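Local coordinates for protein glyoxylate reductase (Paecilomyces sp. J18, PDB 3WNV) that probably catalyses the reduction of glyoxylate to glycolate with a nicotinamide cofactor, as a member of the D-isomer specific 2-hydroxyacid dehydrogenase family, at residues 105-114 and 299-310; 118-129 and 262-270. One frame throughout, in Å; residues are numbered along the deposited sequence.

Interaction 1. Residues 105-114 and 299-310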
# COMPACT_ATOMS: atom_id res chain seq x y z
N SER A 105 15.60 -0.94 -1.53
CA SER A 105 14.81 -0.09 -2.42
C SER A 105 13.36 -0.55 -2.45
O SER A 105 13.04 -1.70 -2.12
CB SER A 105 15.44 -0.07 -3.83
OG SER A 105 15.30 -1.32 -4.46
N SER A 106 12.43 0.36 -2.79
CA SER A 106 11.02 -0.01 -2.90
C SER A 106 10.58 0.51 -4.25
O SER A 106 11.44 0.89 -5.07
CB SER A 106 10.17 0.66 -1.80
OG SER A 106 10.52 2.04 -1.77
N THR A 107 9.27 0.55 -4.48
CA THR A 107 8.73 1.06 -5.75
C THR A 107 7.73 2.20 -5.53
O THR A 107 6.52 1.96 -5.65
CB THR A 107 8.03 -0.03 -6.55
OG1 THR A 107 6.92 -0.57 -5.81
CG2 THR A 107 9.02 -1.15 -6.89
N PRO A 108 8.26 3.43 -5.37
CA PRO A 108 7.52 4.70 -5.19
C PRO A 108 7.33 5.52 -6.49
O PRO A 108 8.22 5.65 -7.24
CB PRO A 108 8.48 5.50 -4.33
CG PRO A 108 9.81 5.10 -4.88
CD PRO A 108 9.68 3.59 -4.99
N ILE A 109 6.12 5.95 -6.79
CA ILE A 109 5.83 6.56 -8.08
C ILE A 109 5.52 5.66 -9.27
O ILE A 109 5.22 6.17 -10.29
CB ILE A 109 6.97 7.39 -8.68
CG1 ILE A 109 7.69 8.24 -7.64
CG2 ILE A 109 6.40 8.26 -9.78
CD1 ILE A 109 8.63 9.24 -8.31
N ALA A 110 5.43 4.36 -9.10
CA ALA A 110 4.85 3.43 -10.01
C ALA A 110 3.43 3.07 -9.57
O ALA A 110 2.63 2.79 -10.38
CB ALA A 110 5.69 2.24 -10.14
N VAL A 111 3.18 3.09 -8.27
CA VAL A 111 1.86 2.70 -7.76
C VAL A 111 0.84 3.83 -7.81
O VAL A 111 -0.35 3.59 -7.60
CB VAL A 111 1.94 2.19 -6.30
CG1 VAL A 111 2.93 1.04 -6.15
CG2 VAL A 111 2.31 3.33 -5.37
N ASN A 112 1.28 5.06 -8.10
CA ASN A 112 0.43 6.22 -7.81
C ASN A 112 -0.87 6.28 -8.61
O ASN A 112 -1.94 6.52 -8.04
CB ASN A 112 1.20 7.54 -8.06
CG ASN A 112 2.30 7.80 -7.04
OD1 ASN A 112 2.50 7.02 -6.11
ND2 ASN A 112 3.05 8.91 -7.24
N ASN A 113 -0.78 6.09 -9.92
CA ASN A 113 -1.97 6.23 -10.75
C ASN A 113 -2.99 5.15 -10.42
O ASN A 113 -4.15 5.48 -10.16
CB ASN A 113 -1.65 6.16 -12.23
CG ASN A 113 -1.10 7.48 -12.76
OD1 ASN A 113 -1.53 8.55 -12.33
ND2 ASN A 113 -0.14 7.40 -13.69
N ALA A 114 -2.56 3.89 -10.41
CA ALA A 114 -3.53 2.80 -10.20
C ALA A 114 -4.24 2.89 -8.86
O ALA A 114 -5.47 2.70 -8.78
CB ALA A 114 -2.83 1.45 -10.32
N THR A 299 0.58 -1.22 -14.40
CA THR A 299 1.18 -0.96 -13.09
C THR A 299 2.06 -2.11 -12.54
O THR A 299 3.19 -1.87 -12.10
CB THR A 299 0.14 -0.53 -12.11
OG1 THR A 299 -0.42 0.72 -12.55
CG2 THR A 299 0.77 -0.36 -10.70
N GLN A 300 1.55 -3.34 -12.53
CA GLN A 300 2.39 -4.46 -12.07
C GLN A 300 3.67 -4.59 -12.86
O GLN A 300 4.70 -4.88 -12.26
CB GLN A 300 1.63 -5.80 -12.08
CG GLN A 300 0.65 -5.90 -10.91
CD GLN A 300 0.04 -7.29 -10.80
OE1 GLN A 300 0.21 -8.14 -11.68
NE2 GLN A 300 -0.65 -7.54 -9.70
N LYS A 301 3.64 -4.37 -14.19
CA LYS A 301 4.88 -4.58 -14.95
C LYS A 301 5.79 -3.40 -14.67
O LYS A 301 7.00 -3.57 -14.52
CB LYS A 301 4.63 -4.66 -16.45
CG LYS A 301 5.95 -4.88 -17.21
CD LYS A 301 5.72 -5.40 -18.62
CE LYS A 301 7.06 -5.60 -19.31
NZ LYS A 301 6.86 -6.27 -20.60
N GLU A 302 5.22 -2.21 -14.51
CA GLU A 302 6.08 -1.05 -14.22
C GLU A 302 6.76 -1.24 -12.86
O GLU A 302 7.93 -0.87 -12.69
CB GLU A 302 5.29 0.24 -14.19
CG GLU A 302 6.13 1.48 -13.84
CD GLU A 302 7.14 1.87 -14.93
OE1 GLU A 302 7.11 1.33 -16.07
OE2 GLU A 302 8.00 2.73 -14.63
N MET A 303 6.04 -1.82 -11.91
CA MET A 303 6.62 -2.05 -10.57
C MET A 303 7.77 -3.08 -10.66
O MET A 303 8.86 -2.83 -10.16
CB MET A 303 5.54 -2.49 -9.59
CG MET A 303 4.51 -1.35 -9.15
SD MET A 303 3.13 -2.18 -8.39
CE MET A 303 3.80 -2.42 -6.75
N GLU A 304 7.52 -4.24 -11.27
CA GLU A 304 8.62 -5.19 -11.53
C GLU A 304 9.85 -4.59 -12.22
O GLU A 304 10.99 -4.90 -11.81
CB GLU A 304 8.11 -6.42 -12.28
CG GLU A 304 7.20 -7.25 -11.42
CD GLU A 304 6.72 -8.52 -12.07
OE1 GLU A 304 6.79 -8.67 -13.31
OE2 GLU A 304 6.20 -9.38 -11.32
N LEU A 305 9.65 -3.80 -13.27
CA LEU A 305 10.77 -3.22 -14.01
C LEU A 305 11.59 -2.28 -13.13
O LEU A 305 12.83 -2.23 -13.24
CB LEU A 305 10.29 -2.51 -15.28
CG LEU A 305 9.74 -3.43 -16.37
CD1 LEU A 305 9.21 -2.60 -17.54
CD2 LEU A 305 10.81 -4.39 -16.86
N LEU A 306 10.90 -1.52 -12.27
CA LEU A 306 11.58 -0.63 -11.33
C LEU A 306 12.45 -1.40 -10.34
O LEU A 306 13.57 -1.01 -10.07
CB LEU A 306 10.56 0.27 -10.57
CG LEU A 306 11.15 1.30 -9.60
CD1 LEU A 306 12.19 2.22 -10.26
CD2 LEU A 306 9.98 2.09 -9.05
N VAL A 307 11.95 -2.52 -9.82
CA VAL A 307 12.77 -3.34 -8.94
C VAL A 307 13.98 -3.89 -9.68
O VAL A 307 15.10 -3.91 -9.14
CB VAL A 307 11.94 -4.52 -8.36
CG1 VAL A 307 12.76 -5.28 -7.30
CG2 VAL A 307 10.66 -3.98 -7.72
N LEU A 308 13.79 -4.32 -10.93
CA LEU A 308 14.86 -4.97 -11.66
C LEU A 308 15.90 -3.93 -12.06
O LEU A 308 17.08 -4.23 -12.14
CB LEU A 308 14.33 -5.78 -12.84
CG LEU A 308 13.57 -7.04 -12.38
CD1 LEU A 308 12.70 -7.61 -13.50
CD2 LEU A 308 14.52 -8.12 -11.85
N ASN A 309 15.45 -2.69 -12.31
CA ASN A 309 16.39 -1.61 -12.61
C ASN A 309 17.21 -1.20 -11.39
O ASN A 309 18.39 -0.87 -11.52
CB ASN A 309 15.65 -0.41 -13.23
CG ASN A 309 15.32 -0.65 -14.69
OD1 ASN A 309 16.06 -1.31 -15.38
ND2 ASN A 309 14.18 -0.13 -15.15
N ASN A 310 16.57 -1.19 -10.21
CA ASN A 310 17.31 -1.04 -8.96
C ASN A 310 18.36 -2.14 -8.80
O ASN A 310 19.50 -1.85 -8.49
CB ASN A 310 16.37 -1.08 -7.76
CG ASN A 310 15.83 0.28 -7.41
OD1 ASN A 310 16.54 1.09 -6.80
ND2 ASN A 310 14.58 0.55 -7.79
O HOH W 1 0.17 3.29 -11.45

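Interaction 2. Residues 118-129 and 262-270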
# COMPACT_ATOMS: atom_id res chain seq x y z
N VAL A 118 -8.29 3.52 -8.04
CA VAL A 118 -9.15 2.67 -7.20
C VAL A 118 -9.72 3.50 -6.03
O VAL A 118 -10.85 3.33 -5.67
CB VAL A 118 -8.42 1.41 -6.75
CG1 VAL A 118 -9.10 0.77 -5.54
CG2 VAL A 118 -8.38 0.41 -7.89
N ALA A 119 -8.96 4.44 -5.49
CA ALA A 119 -9.44 5.32 -4.41
C ALA A 119 -10.66 6.10 -4.88
O ALA A 119 -11.61 6.25 -4.15
CB ALA A 119 -8.36 6.29 -4.02
N ILE A 120 -10.60 6.64 -6.10
CA ILE A 120 -11.76 7.44 -6.58
C ILE A 120 -12.94 6.51 -6.89
O ILE A 120 -14.09 6.81 -6.57
CB ILE A 120 -11.38 8.27 -7.82
CG1 ILE A 120 -10.31 9.33 -7.43
CG2 ILE A 120 -12.62 8.92 -8.50
CD1 ILE A 120 -10.71 10.36 -6.34
N PHE A 121 -12.65 5.36 -7.51
CA PHE A 121 -13.69 4.35 -7.71
C PHE A 121 -14.39 4.01 -6.42
O PHE A 121 -15.63 4.07 -6.34
CB PHE A 121 -13.10 3.11 -8.40
CG PHE A 121 -14.10 2.00 -8.62
CD1 PHE A 121 -14.91 2.01 -9.74
CD2 PHE A 121 -14.18 0.93 -7.74
CE1 PHE A 121 -15.84 1.00 -9.99
CE2 PHE A 121 -15.11 -0.13 -7.96
CZ PHE A 121 -15.94 -0.10 -9.12
N LEU A 122 -13.62 3.69 -5.39
CA LEU A 122 -14.19 3.44 -4.07
C LEU A 122 -14.98 4.61 -3.50
O LEU A 122 -15.99 4.40 -2.84
CB LEU A 122 -13.10 3.00 -3.08
CG LEU A 122 -12.53 1.62 -3.30
CD1 LEU A 122 -11.29 1.40 -2.40
CD2 LEU A 122 -13.61 0.54 -3.03
N MET A 123 -14.50 5.85 -3.67
CA MET A 123 -15.19 7.02 -3.12
C MET A 123 -16.57 7.19 -3.76
O MET A 123 -17.56 7.42 -3.09
CB MET A 123 -14.35 8.27 -3.38
CG MET A 123 -14.97 9.53 -2.77
SD MET A 123 -14.04 11.04 -3.18
CE MET A 123 -14.49 11.30 -4.91
N ILE A 124 -16.64 7.12 -5.08
CA ILE A 124 -17.93 7.25 -5.73
C ILE A 124 -18.85 6.08 -5.32
O ILE A 124 -20.03 6.31 -5.01
CB ILE A 124 -17.73 7.26 -7.26
CG1 ILE A 124 -16.88 8.50 -7.65
CG2 ILE A 124 -19.09 7.28 -7.98
CD1 ILE A 124 -17.45 9.84 -7.16
N GLY A 125 -18.29 4.87 -5.23
CA GLY A 125 -19.05 3.68 -4.80
C GLY A 125 -19.67 3.92 -3.41
O GLY A 125 -20.85 3.59 -3.15
N ALA A 126 -18.88 4.52 -2.52
CA ALA A 126 -19.30 4.72 -1.13
C ALA A 126 -20.37 5.80 -1.05
O ALA A 126 -21.36 5.66 -0.33
CB ALA A 126 -18.10 5.06 -0.28
N LEU A 127 -20.17 6.87 -1.83
CA LEU A 127 -21.15 7.96 -1.85
C LEU A 127 -22.46 7.57 -2.50
O LEU A 127 -23.48 8.24 -2.24
CB LEU A 127 -20.58 9.16 -2.60
CG LEU A 127 -19.45 9.93 -1.92
CD1 LEU A 127 -18.79 10.83 -2.92
CD2 LEU A 127 -19.99 10.76 -0.77
N ARG A 128 -22.46 6.57 -3.39
CA ARG A 128 -23.70 6.05 -3.98
C ARG A 128 -24.21 4.80 -3.25
O ARG A 128 -25.27 4.26 -3.62
CB ARG A 128 -23.50 5.69 -5.48
CG ARG A 128 -23.04 6.84 -6.39
CD ARG A 128 -24.02 8.00 -6.27
NE ARG A 128 -23.77 9.03 -7.29
CZ ARG A 128 -24.46 9.15 -8.43
NH1 ARG A 128 -25.45 8.32 -8.72
NH2 ARG A 128 -24.13 10.11 -9.29
N GLN A 129 -23.44 4.33 -2.25
CA GLN A 129 -23.66 2.99 -1.62
C GLN A 129 -23.96 1.96 -2.72
O GLN A 129 -24.99 1.23 -2.72
CB GLN A 129 -24.75 3.05 -0.52
CG GLN A 129 -24.45 4.19 0.45
CD GLN A 129 -25.37 4.28 1.64
OE1 GLN A 129 -26.34 3.53 1.74
NE2 GLN A 129 -25.05 5.18 2.58
N VAL A 262 -20.50 7.17 10.75
CA VAL A 262 -19.89 7.06 9.43
C VAL A 262 -20.98 6.58 8.46
O VAL A 262 -21.63 5.54 8.70
CB VAL A 262 -18.70 6.07 9.46
CG1 VAL A 262 -18.16 5.82 8.04
CG2 VAL A 262 -17.57 6.59 10.41
N ALA A 263 -21.20 7.32 7.38
CA ALA A 263 -22.27 6.99 6.46
C ALA A 263 -21.89 5.77 5.60
O ALA A 263 -22.71 4.87 5.35
CB ALA A 263 -22.59 8.20 5.59
N SER A 264 -20.64 5.73 5.16
CA SER A 264 -20.19 4.66 4.29
C SER A 264 -18.68 4.63 4.30
O SER A 264 -18.04 5.57 4.77
CB SER A 264 -20.69 4.85 2.86
OG SER A 264 -20.35 3.69 2.09
N VAL A 265 -18.11 3.54 3.79
CA VAL A 265 -16.67 3.46 3.60
C VAL A 265 -16.39 2.90 2.22
O VAL A 265 -17.19 2.17 1.66
CB VAL A 265 -15.93 2.61 4.63
CG1 VAL A 265 -16.04 3.22 6.05
CG2 VAL A 265 -16.48 1.15 4.61
N GLY A 266 -15.22 3.26 1.71
CA GLY A 266 -14.73 2.77 0.43
C GLY A 266 -13.35 2.19 0.72
O GLY A 266 -12.37 2.93 0.78
N LEU A 267 -13.27 0.87 0.87
CA LEU A 267 -12.01 0.24 1.32
C LEU A 267 -11.42 -0.71 0.31
O LEU A 267 -12.15 -1.45 -0.33
CB LEU A 267 -12.27 -0.56 2.61
CG LEU A 267 -12.92 0.27 3.74
CD1 LEU A 267 -13.14 -0.64 4.94
CD2 LEU A 267 -12.05 1.49 4.14
N ASP A 268 -10.08 -0.76 0.25
CA ASP A 268 -9.37 -1.71 -0.58
C ASP A 268 -8.49 -2.51 0.35
O ASP A 268 -7.91 -3.50 -0.04
CB ASP A 268 -8.50 -0.96 -1.57
CG ASP A 268 -7.99 -1.85 -2.72
OD1 ASP A 268 -8.78 -2.69 -3.23
OD2 ASP A 268 -6.81 -1.68 -3.09
N VAL A 269 -8.44 -2.11 1.61
CA VAL A 269 -7.52 -2.76 2.56
C VAL A 269 -8.14 -2.94 3.93
O VAL A 269 -9.07 -2.22 4.29
CB VAL A 269 -6.18 -1.96 2.70
CG1 VAL A 269 -5.43 -1.97 1.40
CG2 VAL A 269 -6.46 -0.51 3.18
N TYR A 270 -7.62 -3.90 4.71
CA TYR A 270 -8.26 -4.34 5.95
C TYR A 270 -7.24 -4.71 7.01
O TYR A 270 -6.13 -5.17 6.69
CB TYR A 270 -9.21 -5.54 5.71
CG TYR A 270 -10.12 -5.23 4.56
CD1 TYR A 270 -11.29 -4.51 4.76
CD2 TYR A 270 -9.75 -5.58 3.27
CE1 TYR A 270 -12.12 -4.18 3.69
CE2 TYR A 270 -10.55 -5.25 2.20
CZ TYR A 270 -11.72 -4.53 2.41
OH TYR A 270 -12.49 -4.21 1.32
O HOH W 2 -25.38 5.64 5.39

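Interaction 1. Residues 105-114 and 299-310
The T107 and V307 side chains meet because both set a methyl, CG2, beside their own backbone N: T107 (chi1 61°) puts OG1 between its backbone N and carbonyl carbon, leaving CG2 to face V307 (chi1 -173°). The two CG2 atoms lie 3.4 Å apart, tighter than usual packing. M303, bent at chi3 (82°), carries CE across the V111 side chain at about a right angle, 3.6 Å from V111 CG1. L306 adds CD2, 3.7 Å from T107 CA, and A110 rests its methyl 3.9 Å from M303 CG. S105 lies against the N310 amide, its OG 3.4 Å from N310 CG. That amide is held by N310 ND2 to L306 O (2.9 Å), approaching above the carbonyl plane, while OD1 accepts from L321 N. Replacing N310 with an alanine removes the amide, which would probably leave L321 N without its acceptor and open a gap beside S105. At the first turn of helix 112-127, water 1 joins A110 O, A114 N and T299 OG1. The loop leaving strand 103-105 is thus fitted to helix 297-317 largely by apolar shape, with polar links indirect, through one water and T322, which bonds to S106 O and N310 ND2.

Interaction 2. Residues 118-129 and 262-270
L122 lies over G266 and L267 where helix 112-127 packs on strand 262-267 of a Rossmann-type parallel sheet, the nucleotide-binding fold of this dehydrogenase family. The axes of 118-127 and strand 262-267 run nearly antiparallel, at 157°, and come within 6.8 Å of each other. Traced outward, the L122 side chain descends along the strand backbone. Its CB sits 3.9 Å from G266 CA, and CG follows over the G266 carbonyl carbon. A chi1 of -71° sets CG beside the backbone N, and from there the two methyls fan out over L267: CD1 reaches the L267 carbonyl carbon at 3.4 Å and also touches D268 CB, while CD2 lies 3.7 Å from L267 O. G266 permits this closeness, since a methyl on its CA would fall about 2.6 Å from L122 O, a clash. One turn on, the A126 methyl meets S264 OG at 3.5 Å, and that hydroxyl is hydrogen-bonded to R285 O. At the other end V118 CG1 approaches the D268 carboxylate, whose oxygens accept from the backbone N atoms of I292 and G293. Past the helix, Q129 adopts a positive phi in a Schellman motif, its side chain extended beyond CG, so that the amide ends beside A263. There Q129 NE2 donates to water 2 at 2.9 Å, and the same water donates to A263 O at 2.8 Å.

How the interactions relate
One helix, 112-127, serves both contacts: its start and the loop before it belong to interaction 1, its later turns, with Q129 just after them, to interaction 2, and the two centres lie 25 Å apart. Interaction 1 joins this entry to helix 297-317 beside the five-stranded parallel sheet, whereas interaction 2 fixes the same helix on the seven-stranded Rossmann sheet. The loop and first turn of the helix thus form a crossing between the two domains, as in related 2-hydroxyacid dehydrogenases, whose active site lies in the cleft between them. A sulfate, probably from the crystallisation liquor, sits about 4 Å from the V111 side chain, which also touches I165, within the putative glycine-rich nucleotide-binding turn.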